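Local atomic coordinates of dual specificity phosphatase 28 (Homo sapiens, PDB entry 5Y15), a protein that hydrolyses a synthetic aryl phosphate in vitro as a dual-specificity phosphatase, yet has almost no detectable activity on phosphotyrosine and still less on phosphothreonine. Residues A[71-74]-A[75-78]; A[96-99]-A[100-103]; A[150-153]-A[154-158]; A[166-169]-A[170-174]. The protein carries 2 engineered substitutions. One frame throughout, in Å; residues are numbered along the deposited sequence.

All four contacts are local ones within a single phosphatase domain, and they follow each other along the chain. Contact 1 lies in the loop after strand 66-71 of the mixed five-stranded sheet. Contact 2 is the entry into helix 100-115. Contact 3 is on helix 147-157, and contact 4 is on the next helix, 165-179. Contacts 2 and 4 are the nearest pair, with centres about 9 Å apart, and they touch through Gln170. Contacts 1 and 2 meet in the Arg74-Glu97 salt bridge. Contacts 3 and 4 touch through Phe151 and Trp168. Contacts 1 and 3 lie on opposite sides of the chain's centre. Contacts 1, 2 and 4 each bring a side chain near that of Ser124.

Contact 1 (A[71-74]-A[75-78]); sequences NVSR and QQPG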
loop_
_atom_site.group_PDB
_atom_site.type_symbol
_atom_site.label_atom_id
_atom_site.label_comp_id
_atom_site.label_asym_id
_atom_site.label_seq_id
_atom_site.Cartn_x
_atom_site.Cartn_y
_atom_site.Cartn_z
ATOM N N ASN A 71 -1.856 -0.909 -7.959
ATOM C CA ASN A 71 -2.946 -0.828 -8.935
ATOM C C ASN A 71 -3.390 0.622 -8.920
ATOM O O ASN A 71 -4.081 1.050 -7.999
ATOM C CB ASN A 71 -4.057 -1.794 -8.520
ATOM C CG ASN A 71 -5.257 -1.844 -9.493
ATOM O OD1 ASN A 71 -5.428 -1.011 -10.388
ATOM N ND2 ASN A 71 -6.112 -2.828 -9.275
ATOM N N VAL A 72 -2.956 1.400 -9.907
ATOM C CA VAL A 72 -3.292 2.837 -9.951
ATOM C C VAL A 72 -4.546 2.967 -10.804
ATOM O O VAL A 72 -4.516 3.319 -11.992
ATOM C CB VAL A 72 -2.127 3.680 -10.479
ATOM C CG1 VAL A 72 -2.314 5.153 -10.079
ATOM C CG2 VAL A 72 -0.771 3.119 -9.982
ATOM N N SER A 73 -5.702 2.739 -10.176
ATOM C CA SER A 73 -6.976 2.880 -10.873
ATOM C C SER A 73 -8.107 2.713 -9.882
ATOM O O SER A 73 -7.931 2.166 -8.795
ATOM C CB SER A 73 -7.152 1.839 -11.975
ATOM O OG SER A 73 -7.462 0.611 -11.360
ATOM N N ARG A 74 -9.302 3.092 -10.322
ATOM C CA ARG A 74 -10.469 2.892 -9.486
ATOM C C ARG A 74 -11.173 1.596 -9.807
ATOM O O ARG A 74 -11.765 0.998 -8.905
ATOM C CB ARG A 74 -11.450 4.049 -9.666
ATOM C CG ARG A 74 -10.894 5.378 -9.223
ATOM C CD ARG A 74 -11.964 6.431 -9.339
ATOM N NE ARG A 74 -11.498 7.762 -8.972
ATOM C CZ ARG A 74 -11.760 8.332 -7.803
ATOM N NH1 ARG A 74 -12.461 7.664 -6.894
ATOM N NH2 ARG A 74 -11.318 9.553 -7.535
ATOM N N GLN A 75 -11.008 1.076 -11.028
ATOM C CA GLN A 75 -11.844 -0.023 -11.481
ATOM C C GLN A 75 -11.063 -1.167 -12.083
ATOM O O GLN A 75 -11.694 -2.141 -12.495
ATOM C CB GLN A 75 -12.821 0.447 -12.580
ATOM C CG GLN A 75 -13.701 1.640 -12.271
ATOM C CD GLN A 75 -14.533 1.456 -11.034
ATOM O OE1 GLN A 75 -14.767 0.328 -10.589
ATOM N NE2 GLN A 75 -15.007 2.566 -10.473
ATOM N N GLN A 76 -9.682 -1.153 -12.018
ATOM C CA GLN A 76 -9.045 -2.300 -12.640
ATOM C C GLN A 76 -8.850 -3.386 -11.596
ATOM O O GLN A 76 -8.668 -3.084 -10.413
ATOM C CB GLN A 76 -7.686 -1.937 -13.266
ATOM C CG GLN A 76 -7.758 -0.919 -14.409
ATOM C CD GLN A 76 -8.395 -1.491 -15.673
ATOM O OE1 GLN A 76 -8.067 -2.602 -16.107
ATOM N NE2 GLN A 76 -9.319 -0.732 -16.266
ATOM N N PRO A 77 -9.000 -4.642 -11.995
ATOM C CA PRO A 77 -8.917 -5.734 -11.026
ATOM C C PRO A 77 -7.486 -5.929 -10.539
ATOM O O PRO A 77 -6.526 -5.854 -11.310
ATOM C CB PRO A 77 -9.424 -6.944 -11.824
ATOM C CG PRO A 77 -9.109 -6.582 -13.250
ATOM C CD PRO A 77 -9.413 -5.118 -13.327
ATOM N N GLY A 78 -7.366 -6.247 -9.254
ATOM C CA GLY A 78 -6.095 -6.460 -8.615
ATOM C C GLY A 78 -5.364 -7.657 -9.172
ATOM O O GLY A 78 -5.903 -8.424 -9.977
#
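Asn71 and Ser73 hold the backbone of Gln76 where the chain turns back after strand 66-71. The side chain of Asn71 can be followed outward from the end of this strand. Its CB points toward residues 75-78, and CG is anti to the backbone N (chi1 -178°). This carries the amide across the turn. At the tip, Asn71 OD1 accepts a hydrogen bond from Ser73 OG at 2.8 Å. The other branch, Asn71 ND2, donates to Gln76 O at 2.8 Å. The acceptor lies close to the amide plane of Asn71, and the N-H...O angle is 163°. Seen from Gln76, however, the donor stands above the carbonyl plane. ND2 also bonds to Glu86.

Ser73 OG works in both directions. It donates to Asn71 and accepts from Gln76 N at 2.9 Å. Its chi1 of 76° tucks the hydroxyl in over the main chain, on the side of Gln76. Gln76 CB comes within 3.2 Å of Ser73 OG, and Gln76 CG packs on Ser73 CB at 3.7 Å. An inverse gamma turn centred on Val72 separates the two polar residues.

The loop is also held from outside. Arg88 donates to Ser73 O and Gln76 O, and Arg74 forms a salt bridge with Glu97. The side chain of Ser73 is about 6 Å from that of Ser124, the engineered position of the inferred phosphocysteine nucleophile. The bonded set of Asn71, Ser73 and the Gln76 backbone gives the buried polar groups partners. It also fixes the rotation of the Asn71 amide, because both of its branches are bonded.

Contact 2 (A[96-99]-A[100-103]); sequences AEDL and LAHL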
loop_
_atom_site.group_PDB
_atom_site.type_symbol
_atom_site.label_atom_id
_atom_site.label_comp_id
_atom_site.label_asym_id
_atom_site.label_seq_id
_atom_site.Cartn_x
_atom_site.Cartn_y
_atom_site.Cartn_z
ATOM N N ALA A 96 -7.976 16.010 -13.731
ATOM C CA ALA A 96 -8.537 16.627 -12.540
ATOM C C ALA A 96 -8.401 15.742 -11.312
ATOM O O ALA A 96 -8.628 16.218 -10.199
ATOM C CB ALA A 96 -10.017 16.959 -12.763
ATOM N N GLU A 97 -7.959 14.499 -11.476
ATOM C CA GLU A 97 -7.755 13.627 -10.338
ATOM C C GLU A 97 -6.490 14.026 -9.582
ATOM O O GLU A 97 -5.465 14.373 -10.184
ATOM C CB GLU A 97 -7.654 12.183 -10.818
ATOM C CG GLU A 97 -8.959 11.640 -11.347
ATOM C CD GLU A 97 -9.747 10.940 -10.264
ATOM O OE1 GLU A 97 -10.237 9.818 -10.500
ATOM O OE2 GLU A 97 -9.847 11.498 -9.160
ATOM N N ASP A 98 -6.578 14.004 -8.250
ATOM C CA ASP A 98 -5.455 14.346 -7.375
ATOM C C ASP A 98 -4.656 13.074 -7.140
ATOM O O ASP A 98 -4.916 12.302 -6.218
ATOM C CB ASP A 98 -5.943 14.964 -6.067
ATOM C CG ASP A 98 -4.801 15.528 -5.203
ATOM O OD1 ASP A 98 -3.630 15.560 -5.652
ATOM O OD2 ASP A 98 -5.091 16.002 -4.079
ATOM N N LEU A 99 -3.673 12.845 -7.994
ATOM C CA LEU A 99 -2.773 11.731 -7.743
ATOM C C LEU A 99 -1.712 12.123 -6.724
ATOM O O LEU A 99 -1.305 11.290 -5.902
ATOM C CB LEU A 99 -2.124 11.288 -9.056
ATOM C CG LEU A 99 -1.018 10.237 -9.044
ATOM C CD1 LEU A 99 -1.548 8.866 -8.657
ATOM C CD2 LEU A 99 -0.429 10.206 -10.428
ATOM N N LEU A 100 -1.299 13.393 -6.745
ATOM C CA LEU A 100 -0.253 13.880 -5.853
ATOM C C LEU A 100 -0.512 13.496 -4.394
ATOM O O LEU A 100 0.410 13.082 -3.684
ATOM C CB LEU A 100 -0.134 15.397 -6.016
ATOM C CG LEU A 100 0.919 16.177 -5.236
ATOM C CD1 LEU A 100 2.296 15.667 -5.538
ATOM C CD2 LEU A 100 0.859 17.637 -5.641
ATOM N N ALA A 101 -1.773 13.558 -3.951
ATOM C CA ALA A 101 -2.074 13.293 -2.549
ATOM C C ALA A 101 -1.697 11.879 -2.138
ATOM O O ALA A 101 -1.424 11.628 -0.959
ATOM C CB ALA A 101 -3.558 13.529 -2.274
ATOM N N HIS A 102 -1.699 10.946 -3.083
ATOM C CA HIS A 102 -1.380 9.555 -2.814
ATOM C C HIS A 102 0.113 9.231 -2.983
ATOM O O HIS A 102 0.513 8.093 -2.696
ATOM C CB HIS A 102 -2.178 8.646 -3.756
ATOM C CG HIS A 102 -3.669 8.738 -3.615
ATOM N ND1 HIS A 102 -4.364 8.144 -2.584
ATOM C CD2 HIS A 102 -4.607 9.292 -4.425
ATOM C CE1 HIS A 102 -5.661 8.355 -2.743
ATOM N NE2 HIS A 102 -5.838 9.041 -3.859
ATOM N N LEU A 103 0.916 10.151 -3.535
ATOM C CA LEU A 103 2.289 9.812 -3.944
ATOM C C LEU A 103 3.172 9.394 -2.766
ATOM O O LEU A 103 3.736 8.291 -2.752
ATOM C CB LEU A 103 2.929 10.978 -4.704
ATOM C CG LEU A 103 2.332 11.178 -6.107
ATOM C CD1 LEU A 103 2.981 12.315 -6.863
ATOM C CD2 LEU A 103 2.446 9.897 -6.916
#
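Asp98 caps the first turn of helix 100-115 by accepting from Ala101 N. Asp98 OD1 takes this bond from Ala101 N at 3.2 Å, with an N-H...O angle of 144°. The N-H meets the oxygen from above the carboxylate plane. With CG anti to the backbone N (chi1 -172°), the carboxylate reaches forward over the start of the helix. Asp98 OD2 then lies 3.4 Å from Ala101 CB, so one branch takes the N-H and the other sits beside the methyl group.

Leu99 O accepts from His102 N at 2.9 Å within the same turn. The His102 imidazole lies against the backbone, with His102 CD2 3.5 Å from Asp98 O. Leu99 O is near the edge of this ring. The side chains of Leu99 and Leu103 lie nearly perpendicular, and Leu99 CG meets Leu103 CD2 at 4.1 Å.

A second shell sets this turn in place. Gln170 of helix 165-179 accepts from the backbone N of Leu99 and of Leu100 through OE1. Its NE2 donates to Glu97 O. Leu99 also packs on Phe167 and on Ala133 and Val134 of helix 130-142, while Leu100 and Leu103 touch Tyr174. On another side, His102 packs on Gly83 of the second subunit.

The buried Leu99 and Leu103 thus face helices 130-142 and 165-179. Asp98 caps the turn, and Gln170 binds backbone N-H groups just before the capped one. The Ala101 N-H and the helix start would probably favour the negative charge of Asp98.

Contact 3 (A[150-153]-A[154-158]); sequences AFQM and VKSAR
Phe151 and Lys155 run alongside each other on helix 147-157. This is the main side-chain contact. Lys155 CB sits over one face of the ring, offset toward its rim. Further along the lysine, Lys155 CD meets CZ and CE2 of Phe151, both at 3.8 Å. The lysine chain bends at chi2 (114°), which brings CD alongside the ring. Its NZ goes on to bond with Pro159 O and Ala161 O. Val154 CB approaches Phe151 CD1 at 4.4 Å, a looser apolar contact.

The helix packs on both the sheet and the helices of the phosphatase fold. Val154 touches Val43 and Leu49 on strands 40-44 and 47-50, and Cys135 and Thr136 on helix 130-142. The Phe151 ring makes an edge-to-face contact with Trp168 of helix 165-179.

Backbone hydrogen bonds follow the alpha-helical i to i+4 pattern. Lys155 N donates to Phe151 O at 2.8 Å with an N-H...O angle of 177°. Val154 N reaches Ala150 O, and Ala157 N reaches Met153 O.

One side-chain bond adds to the backbone set. Ser156 OG donates to Gln152 O at 3.1 Å, while Ser156 N donates to the same oxygen at 2.9 Å. The two donors come from opposite faces of the carbonyl plane. With chi1 at -72°, Ser156 OG is turned back toward the preceding turn. Arg158 is the first residue to leave helical geometry.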
loop_
_atom_site.group_PDB
_atom_site.type_symbol
_atom_site.label_atom_id
_atom_site.label_comp_id
_atom_site.label_asym_id
_atom_site.label_seq_id
_atom_site.Cartn_x
_atom_site.Cartn_y
_atom_site.Cartn_z
ATOM N N ALA A 150 14.096 10.825 -13.906
ATOM C CA ALA A 150 13.150 9.793 -13.510
ATOM C C ALA A 150 12.212 9.490 -14.664
ATOM O O ALA A 150 12.039 8.326 -15.064
ATOM C CB ALA A 150 12.351 10.234 -12.280
ATOM N N PHE A 151 11.644 10.533 -15.261
ATOM C CA PHE A 151 10.739 10.247 -16.358
ATOM C C PHE A 151 11.502 9.669 -17.538
ATOM O O PHE A 151 10.996 8.769 -18.208
ATOM C CB PHE A 151 9.949 11.477 -16.793
ATOM C CG PHE A 151 8.960 11.160 -17.867
ATOM C CD1 PHE A 151 7.923 10.266 -17.605
ATOM C CD2 PHE A 151 9.065 11.714 -19.132
ATOM C CE1 PHE A 151 7.000 9.923 -18.588
ATOM C CE2 PHE A 151 8.140 11.392 -20.119
ATOM C CZ PHE A 151 7.106 10.481 -19.847
ATOM N N GLN A 152 12.739 10.146 -17.787
ATOM C CA GLN A 152 13.523 9.585 -18.886
ATOM C C GLN A 152 13.699 8.084 -18.723
ATOM O O GLN A 152 13.571 7.326 -19.690
ATOM C CB GLN A 152 14.894 10.270 -18.985
ATOM C CG GLN A 152 15.726 9.756 -20.148
ATOM C CD GLN A 152 17.232 9.768 -19.850
ATOM O OE1 GLN A 152 17.975 10.613 -20.360
ATOM N NE2 GLN A 152 17.680 8.826 -19.021
ATOM N N MET A 153 13.960 7.624 -17.502
ATOM C CA MET A 153 14.014 6.184 -17.285
ATOM C C MET A 153 12.672 5.522 -17.586
ATOM O O MET A 153 12.618 4.475 -18.246
ATOM C CB MET A 153 14.428 5.876 -15.855
ATOM C CG MET A 153 15.871 6.181 -15.542
ATOM S SD MET A 153 16.122 5.399 -13.964
ATOM C CE MET A 153 16.239 3.699 -14.506
ATOM N N VAL A 154 11.571 6.115 -17.124
ATOM C CA VAL A 154 10.279 5.472 -17.366
ATOM C C VAL A 154 10.010 5.386 -18.866
ATOM O O VAL A 154 9.673 4.320 -19.394
ATOM C CB VAL A 154 9.155 6.207 -16.613
ATOM C CG1 VAL A 154 7.756 5.657 -17.030
ATOM C CG2 VAL A 154 9.339 6.057 -15.100
ATOM N N LYS A 155 10.183 6.503 -19.578
ATOM C CA LYS A 155 9.939 6.536 -21.022
ATOM C C LYS A 155 10.870 5.597 -21.792
ATOM O O LYS A 155 10.457 5.008 -22.798
ATOM C CB LYS A 155 10.071 7.972 -21.544
ATOM C CG LYS A 155 9.643 8.136 -23.003
ATOM C CD LYS A 155 8.403 9.005 -23.127
ATOM C CE LYS A 155 7.985 9.178 -24.582
ATOM N NZ LYS A 155 6.510 8.905 -24.761
ATOM N N SER A 156 12.121 5.442 -21.347
ATOM C CA SER A 156 13.011 4.507 -22.023
ATOM C C SER A 156 12.557 3.074 -21.799
ATOM O O SER A 156 12.677 2.230 -22.697
ATOM C CB SER A 156 14.462 4.677 -21.532
ATOM O OG SER A 156 15.067 5.881 -21.997
ATOM N N ALA A 157 12.002 2.787 -20.627
ATOM C CA ALA A 157 11.520 1.435 -20.398
ATOM C C ALA A 157 10.182 1.194 -21.083
ATOM O O ALA A 157 9.928 0.079 -21.543
ATOM C CB ALA A 157 11.408 1.163 -18.895
ATOM N N ARG A 158 9.344 2.225 -21.188
ATOM C CA ARG A 158 8.006 2.127 -21.776
ATOM C C ARG A 158 7.823 3.302 -22.729
ATOM O O ARG A 158 7.522 4.424 -22.282
ATOM C CB ARG A 158 6.934 2.124 -20.695
ATOM C CG ARG A 158 5.512 2.018 -21.197
ATOM C CD ARG A 158 5.072 0.553 -21.269
ATOM N NE ARG A 158 3.621 0.430 -21.438
ATOM C CZ ARG A 158 3.008 -0.569 -22.070
ATOM N NH1 ARG A 158 3.702 -1.558 -22.623
ATOM N NH2 ARG A 158 1.690 -0.574 -22.143
#

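Contact 4 (A[166-169]-A[170-174]); sequences GFWS and QLQKY
Leu171 and Trp168 pack together on the inward part of helix 165-179. Their side chains are set roughly square to each other, and Leu171 CD1 lies 4.0 Å from Trp168 CE3, oblique to the indole. Leu171 CG also rests 3.4 Å from Phe167 O, which accepts from Leu171 N. Met140 and Leu147 cover Leu171 from two other helices.

Gln170 lines up beside Phe167. Gln170 NE2 comes to the edge of the ring, 4.1 Å from Phe167 CD1, and the amide and ring planes are nearly perpendicular, 88° apart. The chain is extended beyond CG (chi2 159°), which carries the amide out to bind the backbone around the start of helix 100-115.

The outer side is looser. Ser169 and Lys173 are exposed. The end of Lys173 leads away, and its side chain nears residues 166-169 only through Lys173 CB, 3.8 Å from Ser169 O.

Phe167 lies about 8 Å from the Ser124 side chain and about 5 Å from a bound phosphate, probably from the crystallisation liquor. The helix turns apolar groups to its helix neighbours and the Gln170 amide to the loop. Three bonds fix the rotation of this amide and give its polar atoms partners beside the Phe167 ring.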
loop_
_atom_site.group_PDB
_atom_site.type_symbol
_atom_site.label_atom_id
_atom_site.label_comp_id
_atom_site.label_asym_id
_atom_site.label_seq_id
_atom_site.Cartn_x
_atom_site.Cartn_y
_atom_site.Cartn_z
ATOM N N GLY A 166 -2.405 16.814 -16.295
ATOM C CA GLY A 166 -2.627 17.097 -14.890
ATOM C C GLY A 166 -1.650 16.343 -14.013
ATOM O O GLY A 166 -1.080 16.906 -13.075
ATOM N N PHE A 167 -1.434 15.062 -14.316
ATOM C CA PHE A 167 -0.440 14.297 -13.580
ATOM C C PHE A 167 0.954 14.888 -13.758
ATOM O O PHE A 167 1.742 14.922 -12.807
ATOM C CB PHE A 167 -0.437 12.845 -14.032
ATOM C CG PHE A 167 -1.694 12.096 -13.712
ATOM C CD1 PHE A 167 -2.607 12.590 -12.802
ATOM C CD2 PHE A 167 -1.938 10.864 -14.304
ATOM C CE1 PHE A 167 -3.746 11.878 -12.504
ATOM C CE2 PHE A 167 -3.081 10.152 -14.022
ATOM C CZ PHE A 167 -3.984 10.652 -13.121
ATOM N N TRP A 168 1.284 15.367 -14.964
ATOM C CA TRP A 168 2.597 15.983 -15.143
ATOM C C TRP A 168 2.738 17.223 -14.286
ATOM O O TRP A 168 3.804 17.468 -13.698
ATOM C CB TRP A 168 2.849 16.367 -16.604
ATOM C CG TRP A 168 4.284 16.758 -16.798
ATOM C CD1 TRP A 168 4.782 18.022 -16.935
ATOM C CD2 TRP A 168 5.410 15.879 -16.829
ATOM N NE1 TRP A 168 6.141 17.980 -17.066
ATOM C CE2 TRP A 168 6.550 16.672 -17.013
ATOM C CE3 TRP A 168 5.557 14.490 -16.742
ATOM C CZ2 TRP A 168 7.830 16.126 -17.102
ATOM C CZ3 TRP A 168 6.826 13.954 -16.818
ATOM C CH2 TRP A 168 7.940 14.765 -17.002
ATOM N N SER A 169 1.663 18.009 -14.190
ATOM C CA SER A 169 1.704 19.202 -13.355
ATOM C C SER A 169 1.959 18.818 -11.910
ATOM O O SER A 169 2.815 19.407 -11.225
ATOM C CB SER A 169 0.378 19.955 -13.484
ATOM O OG SER A 169 0.378 21.116 -12.676
ATOM N N GLN A 170 1.270 17.779 -11.459
ATOM C CA GLN A 170 1.465 17.326 -10.090
ATOM C C GLN A 170 2.876 16.782 -9.869
ATOM O O GLN A 170 3.429 16.953 -8.777
ATOM C CB GLN A 170 0.392 16.303 -9.771
ATOM C CG GLN A 170 -1.013 16.939 -9.684
ATOM C CD GLN A 170 -2.080 15.911 -9.884
ATOM O OE1 GLN A 170 -2.082 14.870 -9.222
ATOM N NE2 GLN A 170 -3.007 16.187 -10.808
ATOM N N LEU A 171 3.493 16.173 -10.893
ATOM C CA LEU A 171 4.883 15.723 -10.773
ATOM C C LEU A 171 5.840 16.904 -10.651
ATOM O O LEU A 171 6.812 16.851 -9.890
ATOM C CB LEU A 171 5.251 14.865 -11.981
ATOM C CG LEU A 171 4.635 13.469 -11.922
ATOM C CD1 LEU A 171 4.728 12.774 -13.271
ATOM C CD2 LEU A 171 5.268 12.620 -10.845
ATOM N N GLN A 172 5.582 17.981 -11.394
ATOM C CA GLN A 172 6.424 19.164 -11.287
ATOM C C GLN A 172 6.341 19.754 -9.886
ATOM O O GLN A 172 7.368 20.104 -9.282
ATOM C CB GLN A 172 5.963 20.196 -12.317
ATOM C CG GLN A 172 6.411 19.913 -13.749
ATOM C CD GLN A 172 5.936 20.975 -14.727
ATOM O OE1 GLN A 172 4.945 21.665 -14.477
ATOM N NE2 GLN A 172 6.611 21.077 -15.868
ATOM N N LYS A 173 5.128 19.809 -9.327
ATOM C CA LYS A 173 4.964 20.320 -7.971
ATOM C C LYS A 173 5.605 19.385 -6.952
ATOM O O LYS A 173 6.187 19.841 -5.964
ATOM C CB LYS A 173 3.473 20.503 -7.672
ATOM C CG LYS A 173 3.152 21.061 -6.285
ATOM C CD LYS A 173 3.887 22.396 -6.037
ATOM C CE LYS A 173 2.940 23.522 -5.613
ATOM N NZ LYS A 173 1.882 23.048 -4.664
ATOM N N TYR A 174 5.509 18.075 -7.178
ATOM C CA TYR A 174 6.135 17.110 -6.284
ATOM C C TYR A 174 7.646 17.282 -6.285
ATOM O O TYR A 174 8.293 17.178 -5.235
ATOM C CB TYR A 174 5.769 15.702 -6.721
ATOM C CG TYR A 174 6.088 14.587 -5.751
ATOM C CD1 TYR A 174 5.557 14.577 -4.469
ATOM C CD2 TYR A 174 6.863 13.509 -6.143
ATOM C CE1 TYR A 174 5.802 13.525 -3.594
ATOM C CE2 TYR A 174 7.109 12.456 -5.282
ATOM C CZ TYR A 174 6.592 12.475 -4.005
ATOM O OH TYR A 174 6.837 11.423 -3.153
#